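Local structure of prepilin (Salmonella typhi, 3FHU) at residues K50-S55 and A63-S68. The protein is a prepilin that probably forms type IV pili, surface filaments thought to attach the bacterium to host cells. Sequence-based numbering, arbitrary orientation.
Sequences KGMTVS and ATLWNS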
ATOM      1  N   LYS A  50      -7.221  -0.807   1.319  1.00 17.98           N
ATOM      2  CA  LYS A  50      -7.840   0.234   0.504  1.00 17.35           C
ATOM      3  C   LYS A  50      -8.216  -0.119  -0.950  1.00 17.11           C
ATOM      4  O   LYS A  50      -9.274   0.281  -1.447  1.00 17.77           O
ATOM      5  CB  LYS A  50      -6.929   1.458   0.517  1.00 19.04           C
ATOM      6  CG  LYS A  50      -6.705   2.019   1.908  1.00 19.54           C
ATOM      7  CD  LYS A  50      -5.759   3.198   1.896  1.00 21.07           C
ATOM      8  CE  LYS A  50      -5.446   3.644   3.317  1.00 21.89           C
ATOM      9  NZ  LYS A  50      -6.628   4.231   4.013  1.00 21.26           N
ATOM     10  N   GLY A  51      -7.360  -0.863  -1.637  1.00 16.75           N
ATOM     11  CA  GLY A  51      -7.643  -1.200  -3.021  1.00 15.51           C
ATOM     12  C   GLY A  51      -8.701  -2.264  -3.224  1.00 15.04           C
ATOM     13  O   GLY A  51      -9.133  -2.499  -4.348  1.00 13.96           O
ATOM     14  N   MET A  52      -9.132  -2.908  -2.143  1.00 15.63           N
ATOM     15  CA  MET A  52     -10.123  -3.975  -2.248  1.00 14.65           C
ATOM     16  C   MET A  52     -11.501  -3.543  -1.785  1.00 15.11           C
ATOM     17  O   MET A  52     -11.643  -2.551  -1.105  1.00 14.90           O
ATOM     18  CB  MET A  52      -9.672  -5.187  -1.435  1.00 14.76           C
ATOM     19  CG  MET A  52      -8.488  -5.938  -2.049  1.00 17.84           C
ATOM     20  SD  MET A  52      -7.654  -6.987  -0.847  1.00 18.53           S
ATOM     21  CE  MET A  52      -6.647  -5.764  -0.034  1.00 19.80           C
ATOM     22  N   THR A  53     -12.511  -4.310  -2.169  1.00 15.00           N
ATOM     23  CA  THR A  53     -13.889  -4.014  -1.808  1.00 12.84           C
ATOM     24  C   THR A  53     -14.129  -4.324  -0.340  1.00 13.78           C
ATOM     25  O   THR A  53     -13.926  -5.451   0.113  1.00 13.63           O
ATOM     26  CB  THR A  53     -14.849  -4.809  -2.698  1.00 12.36           C
ATOM     27  OG1 THR A  53     -14.663  -4.387  -4.056  1.00 12.58           O
ATOM     28  CG2 THR A  53     -16.304  -4.560  -2.297  1.00 13.25           C
ATOM     29  N   VAL A  54     -14.555  -3.306   0.398  1.00 13.91           N
ATOM     30  CA  VAL A  54     -14.807  -3.418   1.832  1.00 15.82           C
ATOM     31  C   VAL A  54     -16.288  -3.181   2.100  1.00 18.76           C
ATOM     32  O   VAL A  54     -16.885  -2.238   1.563  1.00 19.14           O
ATOM     33  CB  VAL A  54     -13.938  -2.390   2.604  1.00 17.83           C
ATOM     34  CG1 VAL A  54     -14.312  -2.354   4.066  1.00 19.16           C
ATOM     35  CG2 VAL A  54     -12.455  -2.757   2.442  1.00 16.14           C
ATOM     36  N   SER A  55     -16.882  -4.049   2.914  1.00 20.19           N
ATOM     37  CA  SER A  55     -18.302  -3.959   3.233  1.00 23.80           C
ATOM     38  C   SER A  55     -18.588  -4.404   4.660  1.00 27.09           C
ATOM     39  O   SER A  55     -17.685  -4.547   5.482  1.00 22.33           O
ATOM     40  CB  SER A  55     -19.125  -4.828   2.274  1.00 23.93           C
ATOM     41  OG  SER A  55     -19.087  -4.325   0.952  1.00 29.38           O
ATOM     42  N   ALA A  63     -16.275  -5.568   9.705  1.00 29.84           N
ATOM     43  CA  ALA A  63     -16.187  -5.364   8.268  1.00 24.72           C
ATOM     44  C   ALA A  63     -15.587  -6.577   7.572  1.00 21.36           C
ATOM     45  O   ALA A  63     -14.718  -7.261   8.132  1.00 18.85           O
ATOM     46  CB  ALA A  63     -15.344  -4.136   7.978  1.00 25.32           C
ATOM     47  N   THR A  64     -16.044  -6.815   6.343  1.00 18.32           N
ATOM     48  CA  THR A  64     -15.578  -7.922   5.513  1.00 16.27           C
ATOM     49  C   THR A  64     -14.830  -7.412   4.273  1.00 15.10           C
ATOM     50  O   THR A  64     -15.000  -6.256   3.853  1.00 15.79           O
ATOM     51  CB  THR A  64     -16.763  -8.790   5.056  1.00 16.74           C
ATOM     52  OG1 THR A  64     -17.778  -7.952   4.485  1.00 17.16           O
ATOM     53  CG2 THR A  64     -17.348  -9.540   6.230  1.00 17.82           C
ATOM     54  N   LEU A  65     -14.010  -8.280   3.690  1.00 13.08           N
ATOM     55  CA  LEU A  65     -13.210  -7.938   2.520  1.00 11.09           C
ATOM     56  C   LEU A  65     -13.665  -8.816   1.353  1.00 11.63           C
ATOM     57  O   LEU A  65     -13.986  -9.990   1.544  1.00 11.49           O
ATOM     58  CB  LEU A  65     -11.739  -8.202   2.847  1.00 11.39           C
ATOM     59  CG  LEU A  65     -10.602  -7.490   2.113  1.00 13.20           C
ATOM     60  CD1 LEU A  65     -10.677  -5.982   2.335  1.00 14.00           C
ATOM     61  CD2 LEU A  65      -9.285  -8.041   2.632  1.00 11.30           C
ATOM     62  N   TRP A  66     -13.691  -8.265   0.147  1.00 11.09           N
ATOM     63  CA  TRP A  66     -14.134  -9.048  -1.005  1.00 11.60           C
ATOM     64  C   TRP A  66     -13.251  -8.836  -2.224  1.00 11.87           C
ATOM     65  O   TRP A  66     -12.780  -7.724  -2.470  1.00 13.85           O
ATOM     66  CB  TRP A  66     -15.597  -8.699  -1.338  1.00 11.62           C
ATOM     67  CG  TRP A  66     -16.513  -8.828  -0.162  1.00  9.53           C
ATOM     68  CD1 TRP A  66     -16.755  -7.887   0.797  1.00 12.94           C
ATOM     69  CD2 TRP A  66     -17.229  -9.997   0.236  1.00 10.56           C
ATOM     70  NE1 TRP A  66     -17.572  -8.404   1.775  1.00 11.83           N
ATOM     71  CE2 TRP A  66     -17.876  -9.700   1.454  1.00 10.37           C
ATOM     72  CE3 TRP A  66     -17.388 -11.276  -0.319  1.00 10.84           C
ATOM     73  CZ2 TRP A  66     -18.668 -10.635   2.127  1.00 10.58           C
ATOM     74  CZ3 TRP A  66     -18.176 -12.200   0.351  1.00 12.11           C
ATOM     75  CH2 TRP A  66     -18.804 -11.872   1.562  1.00 11.22           C
ATOM     76  N   ASN A  67     -13.011  -9.898  -2.984  1.00 11.55           N
ATOM     77  CA  ASN A  67     -12.173  -9.769  -4.170  1.00 10.98           C
ATOM     78  C   ASN A  67     -12.947  -9.194  -5.351  1.00 10.47           C
ATOM     79  O   ASN A  67     -14.135  -8.957  -5.263  1.00 11.20           O
ATOM     80  CB  ASN A  67     -11.535 -11.113  -4.553  1.00 10.84           C
ATOM     81  CG  ASN A  67     -12.557 -12.216  -4.807  1.00 11.56           C
ATOM     82  OD1 ASN A  67     -13.608 -11.995  -5.428  1.00 10.62           O
ATOM     83  ND2 ASN A  67     -12.232 -13.421  -4.349  1.00 11.62           N
ATOM     84  N   SER A  68     -12.252  -8.974  -6.460  1.00 12.60           N
ATOM     85  CA  SER A  68     -12.861  -8.399  -7.665  1.00 13.66           C
ATOM     86  C   SER A  68     -14.088  -9.131  -8.188  1.00 14.92           C
ATOM     87  O   SER A  68     -14.886  -8.557  -8.919  1.00 14.31           O
ATOM     88  CB  SER A  68     -11.837  -8.344  -8.799  1.00 15.14           C
ATOM     89  OG  SER A  68     -10.708  -7.556  -8.461  1.00 15.84           O
TER
HETATM   90  O   HOH W   1     -15.251  -6.528  -5.428  1.00 13.40           O
HETATM   91  O   HOH W   2     -11.934  -6.226  -4.507  1.00 16.30           O
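The indole of W66 meets T53 and S55 across an antiparallel beta hairpin: T53 O sits at the ring edge, 3.8 Å from CD1, while S55 CB approaches NE1 obliquely at 3.9 Å. The bond from NE1 to T64 OG1 within its strand, 2.8 Å long and 23° out of the indole plane, limits the turning of the ring. T64 chi1, 51°, places OG1 for this, between backbone N and carbonyl carbon. The hairpin edges the sheet of the pilin globular domain, a piece that probably lacks the transmembrane helix; strand 53-56 is outermost in the chain and 63-66 pairs on its far side with 72-77. S55 and T64 form a hydrogen-bonded pair with two short bonds, T64 N reaching S55 O from 46° above the carbonyl plane; T53 and W66 pair unevenly, W66 N meeting T53 O in the carbonyl plane but T53 N making a weak 3.4 Å bond to W66 O. V54 and L65, between them, form the non-hydrogen-bonded pair, their side chains on the other face against I44 of helix 36-45. There V54 CG2 lies 3.7 Å from L65 CD1, and M52 SD packs on L65 CD2, both M52 and L65 reaching L17 of helix 8-25. Where the strands part, one water accepts from T53 N and donates to W66 O at 2.7 Å; a second joins T53 OG1, 2.6 Å away, to N67 O.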